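Local coordinates for protein multi-copper Oxidase CueO (PDB 6EVG) that oxidises lignin model compounds and lignosulfonate as a laccase-like multi-copper oxidase, probably passing the electrons to dioxygen, at residues 89-94 against 437-442; 224-227 against 232-235. All coordinates share one frame; numbering follows the deposited sequence.

Overall arrangement
From the N terminus the chain first reaches 89-94, on the edge strand 91-93 of a sheet in the first multicopper-oxidase region. It then runs on to strand 219-226, turns within a few residues, and returns as strand 233-237: contact 2, a short loop joining two different sheets of the middle region. Only much later does 437-442, at the end of strand 434-438 in the last region, meet 89-94 and close contact 1 over 342 intervening residues. Contact 2 is thus nested inside contact 1. The two do not touch; their centres lie about 18 Å apart. Contact 1 ties the first region to the last, whereas contact 2 joins the sheets of the middle one.

Contact 1: 89-94 against 437-442; sequences TLHWHG and HIHGAS. With EDO (1,2-ethanediol), chain C.
H91 and H437 reach toward each other from opposite directions and share a hydrogen bond, H91 NE2 to H437 NE2, 2.9 Å long and nearly straight at 166°; either nitrogen could be the donor. Each NE2 lies at the edge of the partner ring, close to its plane. The far nitrogens point back into the protein: H91 ND1 to the carboxylate of D102, H437 ND1 to the D462 carbonyl. With a nitrogen bonded at both ends, neither ring can readily turn.

Two offset stacks flank this bond. H439 lies over one face of H91, the planes almost parallel at 6° and the closest pair H91 CE1 to H439 ND1 at 3.2 Å; H93 CA lies over the opposite face of H91, near its rim. In the second stack the H93 ring lies flat over H437, with H93 NE2 3.2 Å from H437 CE1 and the ring centroids 3.6 Å apart. H93 swings CG anti to its backbone N (chi1 -168°), which carries the ring across to H437, while H131 and T463 hold its two nitrogens. Replacing H91 with an alanine would probably leave H437 NE2 and the D102 carboxylate each short of a partner and strip the cover from one face of H439.

H439 has two further polar partners. ND1 donates to O1 of an ethanediol, probably from the crystallisation liquor, over 2.8 Å, and NE2 pairs with H489.

The paired His-X-His motifs, HWH and HIH, are the signature of multicopper oxidases, in whose relatives such histidines from the first and last cupredoxin domains surround the trinuclear copper cluster. Here H91 and H437 bond directly to each other, with no metal between them.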
loop_
_atom_site.group_PDB
_atom_site.type_symbol
_atom_site.label_atom_id
_atom_site.label_comp_id
_atom_site.label_asym_id
_atom_site.label_seq_id
_atom_site.Cartn_x
_atom_site.Cartn_y
_atom_site.Cartn_z
ATOM N N THR A 89 4.588 8.537 -13.048
ATOM C CA THR A 89 5.740 8.109 -12.294
ATOM C C THR A 89 5.413 6.758 -11.652
ATOM O O THR A 89 4.238 6.390 -11.630
ATOM C CB THR A 89 6.070 9.111 -11.103
ATOM O OG1 THR A 89 4.916 9.221 -10.222
ATOM C CG2 THR A 89 6.481 10.476 -11.531
ATOM N N LEU A 90 6.425 6.109 -11.116
ATOM C CA LEU A 90 6.184 5.002 -10.166
ATOM C C LEU A 90 7.030 5.258 -8.923
ATOM O O LEU A 90 8.247 5.468 -9.026
ATOM C CB LEU A 90 6.495 3.634 -10.745
ATOM C CG LEU A 90 5.583 3.206 -11.891
ATOM C CD1 LEU A 90 6.052 1.914 -12.521
ATOM C CD2 LEU A 90 4.124 3.041 -11.457
ATOM N N HIS A 91 6.381 5.221 -7.758
ATOM C CA HIS A 91 7.032 5.183 -6.453
ATOM C C HIS A 91 7.163 3.721 -6.011
ATOM O O HIS A 91 6.179 2.987 -6.035
ATOM C CB HIS A 91 6.192 6.000 -5.429
ATOM C CG HIS A 91 6.479 5.771 -3.991
ATOM N ND1 HIS A 91 7.733 5.771 -3.442
ATOM C CD2 HIS A 91 5.611 5.589 -2.947
ATOM C CE1 HIS A 91 7.616 5.545 -2.118
ATOM N NE2 HIS A 91 6.337 5.454 -1.804
ATOM N N TRP A 92 8.382 3.348 -5.648
ATOM C CA TRP A 92 8.710 1.990 -5.217
ATOM C C TRP A 92 8.399 1.937 -3.705
ATOM O O TRP A 92 9.267 2.147 -2.852
ATOM C CB TRP A 92 10.165 1.643 -5.528
ATOM C CG TRP A 92 10.627 1.961 -6.897
ATOM C CD1 TRP A 92 11.639 2.794 -7.207
ATOM C CD2 TRP A 92 10.129 1.439 -8.141
ATOM N NE1 TRP A 92 11.803 2.886 -8.564
ATOM C CE2 TRP A 92 10.883 2.079 -9.181
ATOM C CE3 TRP A 92 9.137 0.519 -8.509
ATOM C CZ2 TRP A 92 10.639 1.810 -10.524
ATOM C CZ3 TRP A 92 8.897 0.277 -9.838
ATOM C CH2 TRP A 92 9.653 0.930 -10.840
ATOM N N HIS A 93 7.126 1.692 -3.417
ATOM C CA HIS A 93 6.512 1.787 -2.068
ATOM C C HIS A 93 6.894 0.556 -1.247
ATOM O O HIS A 93 6.290 -0.500 -1.376
ATOM C CB HIS A 93 5.020 1.953 -2.269
ATOM C CG HIS A 93 4.244 2.337 -1.047
ATOM N ND1 HIS A 93 3.144 3.181 -1.159
ATOM C CD2 HIS A 93 4.355 1.916 0.233
ATOM C CE1 HIS A 93 2.600 3.263 0.049
ATOM N NE2 HIS A 93 3.296 2.512 0.910
ATOM N N GLY A 94 7.923 0.735 -0.414
ATOM C CA GLY A 94 8.510 -0.319 0.370
ATOM C C GLY A 94 9.877 -0.775 -0.034
ATOM O O GLY A 94 10.573 -1.457 0.706
ATOM N N HIS A 437 2.040 7.810 5.397
ATOM C CA HIS A 437 3.091 7.096 4.678
ATOM C C HIS A 437 4.303 7.998 4.543
ATOM O O HIS A 437 4.177 9.186 4.222
ATOM C CB HIS A 437 2.608 6.630 3.268
ATOM C CG HIS A 437 3.685 6.039 2.386
ATOM N ND1 HIS A 437 4.529 5.021 2.832
ATOM C CD2 HIS A 437 4.035 6.278 1.098
ATOM C CE1 HIS A 437 5.372 4.714 1.829
ATOM N NE2 HIS A 437 5.079 5.438 0.776
ATOM N N ILE A 438 5.472 7.423 4.833
ATOM C CA ILE A 438 6.755 8.101 4.595
ATOM C C ILE A 438 7.527 7.347 3.526
ATOM O O ILE A 438 7.669 6.124 3.576
ATOM C CB ILE A 438 7.537 8.277 5.908
ATOM C CG1 ILE A 438 8.783 9.145 5.666
ATOM C CG2 ILE A 438 7.890 6.982 6.594
ATOM C CD1 ILE A 438 9.351 9.776 6.948
ATOM N N HIS A 439 8.025 8.091 2.546
ATOM C CA HIS A 439 8.931 7.576 1.526
ATOM C C HIS A 439 10.376 7.611 2.042
ATOM O O HIS A 439 10.766 8.601 2.655
ATOM C CB HIS A 439 8.891 8.393 0.245
ATOM C CG HIS A 439 7.559 8.570 -0.381
ATOM N ND1 HIS A 439 7.443 8.766 -1.741
ATOM C CD2 HIS A 439 6.297 8.564 0.092
ATOM C CE1 HIS A 439 6.169 8.912 -2.043
ATOM N NE2 HIS A 439 5.446 8.786 -0.942
ATOM N N GLY A 440 11.151 6.577 1.729
ATOM C CA GLY A 440 12.582 6.675 2.007
ATOM C C GLY A 440 13.032 6.513 3.431
ATOM O O GLY A 440 14.183 6.761 3.747
ATOM N N ALA A 441 12.129 6.040 4.301
ATOM C CA ALA A 441 12.417 5.796 5.687
ATOM C C ALA A 441 11.481 4.672 6.173
ATOM O O ALA A 441 10.532 4.296 5.456
ATOM C CB ALA A 441 12.242 7.036 6.507
ATOM N N SER A 442 11.794 4.147 7.324
ATOM C CA SER A 442 11.005 3.094 7.937
ATOM C C SER A 442 10.724 3.474 9.377
ATOM O O SER A 442 11.477 4.248 9.962
ATOM C CB SER A 442 11.692 1.746 7.844
ATOM O OG SER A 442 11.903 1.360 6.506
HETATM C C1 EDO C . 10.328 9.806 -3.885
HETATM O O1 EDO C . 9.979 8.874 -2.855
HETATM C C2 EDO C . 9.298 10.793 -4.262
HETATM O O2 EDO C . 8.023 10.165 -4.468
#

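Contact 2: 224-227 against 232-235; sequences ILNG and NFHV
N226 ND2 is gripped by two backbone carbonyls, those of R231 and I264, while OD1 of the same amide accepts from the backbone N of A228. That last bond closes an Asx turn where strand 219-226 ends, and the bond to R231 ties the far side of the short loop to the same side chain. The amide is therefore fixed at both ends.

Across the contact it meets F233. CG of N226 stands anti to the backbone N (chi1 178°), sending the amide toward the rim of the phenyl ring, where ND2 comes to 3.4 Å from F233 CD2. On the other side of the amide, OD1 is 3.7 Å from F233 CE2. The amide sits at the ring edge, near its plane, turned 67° from it; with no hydrogen bond between the two, they meet by van der Waals contact.

Further along, I224 CD1 stays 4.8 Å from V235 CG2; L175 touches both residues, and F233 too.

Strands 219-226 and 233-237 belong to different sheets, so the turn between them passes from one layer to the other, as in the beta-sandwich of a cupredoxin domain.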
loop_
_atom_site.group_PDB
_atom_site.type_symbol
_atom_site.label_atom_id
_atom_site.label_comp_id
_atom_site.label_asym_id
_atom_site.label_seq_id
_atom_site.Cartn_x
_atom_site.Cartn_y
_atom_site.Cartn_z
ATOM N N ILE A 224 -1.879 -9.302 1.499
ATOM C CA ILE A 224 -3.008 -8.389 1.359
ATOM C C ILE A 224 -2.475 -6.940 1.296
ATOM O O ILE A 224 -1.744 -6.504 2.156
ATOM C CB ILE A 224 -3.992 -8.522 2.519
ATOM C CG1 ILE A 224 -4.435 -10.016 2.689
ATOM C CG2 ILE A 224 -5.206 -7.626 2.257
ATOM C CD1 ILE A 224 -5.362 -10.250 3.884
ATOM N N LEU A 225 -2.898 -6.253 0.233
ATOM C CA LEU A 225 -2.617 -4.823 0.034
ATOM C C LEU A 225 -3.973 -4.083 -0.045
ATOM O O LEU A 225 -4.876 -4.506 -0.772
ATOM C CB LEU A 225 -1.877 -4.618 -1.294
ATOM C CG LEU A 225 -1.820 -3.161 -1.799
ATOM C CD1 LEU A 225 -0.986 -2.237 -0.938
ATOM C CD2 LEU A 225 -1.275 -3.171 -3.224
ATOM N N ASN A 226 -4.080 -2.938 0.672
ATOM C CA ASN A 226 -5.178 -2.013 0.399
ATOM C C ASN A 226 -4.706 -1.015 -0.657
ATOM O O ASN A 226 -3.846 -0.181 -0.383
ATOM C CB ASN A 226 -5.604 -1.305 1.688
ATOM C CG ASN A 226 -6.700 -0.316 1.426
ATOM O OD1 ASN A 226 -6.977 0.085 0.316
ATOM N ND2 ASN A 226 -7.386 0.094 2.528
ATOM N N GLY A 227 -5.251 -1.180 -1.873
ATOM C CA GLY A 227 -4.916 -0.302 -2.965
ATOM C C GLY A 227 -5.991 0.750 -3.305
ATOM O O GLY A 227 -5.947 1.321 -4.410
ATOM N N ASN A 232 -10.875 2.253 4.185
ATOM C CA ASN A 232 -10.202 1.311 5.067
ATOM C C ASN A 232 -10.972 -0.002 5.040
ATOM O O ASN A 232 -12.220 -0.021 5.044
ATOM C CB ASN A 232 -10.144 1.812 6.486
ATOM C CG ASN A 232 -9.397 3.116 6.600
ATOM O OD1 ASN A 232 -8.296 3.250 6.072
ATOM N ND2 ASN A 232 -9.988 4.096 7.299
ATOM N N PHE A 233 -10.242 -1.126 4.990
ATOM C CA PHE A 233 -10.854 -2.430 5.077
ATOM C C PHE A 233 -10.654 -2.978 6.469
ATOM O O PHE A 233 -9.635 -2.736 7.107
ATOM C CB PHE A 233 -10.275 -3.386 4.011
ATOM C CG PHE A 233 -10.639 -2.987 2.621
ATOM C CD1 PHE A 233 -11.831 -3.311 2.051
ATOM C CD2 PHE A 233 -9.750 -2.208 1.853
ATOM C CE1 PHE A 233 -12.180 -2.929 0.773
ATOM C CE2 PHE A 233 -10.112 -1.770 0.594
ATOM C CZ PHE A 233 -11.303 -2.137 0.042
ATOM N N HIS A 234 -11.648 -3.762 6.957
ATOM C CA HIS A 234 -11.586 -4.338 8.292
ATOM C C HIS A 234 -12.055 -5.791 8.074
ATOM O O HIS A 234 -13.272 -6.048 8.116
ATOM C CB HIS A 234 -12.487 -3.573 9.270
ATOM C CG HIS A 234 -12.255 -2.104 9.310
ATOM N ND1 HIS A 234 -11.213 -1.518 10.010
ATOM C CD2 HIS A 234 -12.942 -1.104 8.719
ATOM C CE1 HIS A 234 -11.284 -0.196 9.834
ATOM N NE2 HIS A 234 -12.334 0.077 9.063
ATOM N N VAL A 235 -11.115 -6.681 7.789
ATOM C CA VAL A 235 -11.453 -7.944 7.155
ATOM C C VAL A 235 -11.501 -9.105 8.117
ATOM O O VAL A 235 -10.648 -9.235 9.001
ATOM C CB VAL A 235 -10.530 -8.280 5.951
ATOM C CG1 VAL A 235 -10.533 -7.173 4.923
ATOM C CG2 VAL A 235 -9.152 -8.613 6.356
#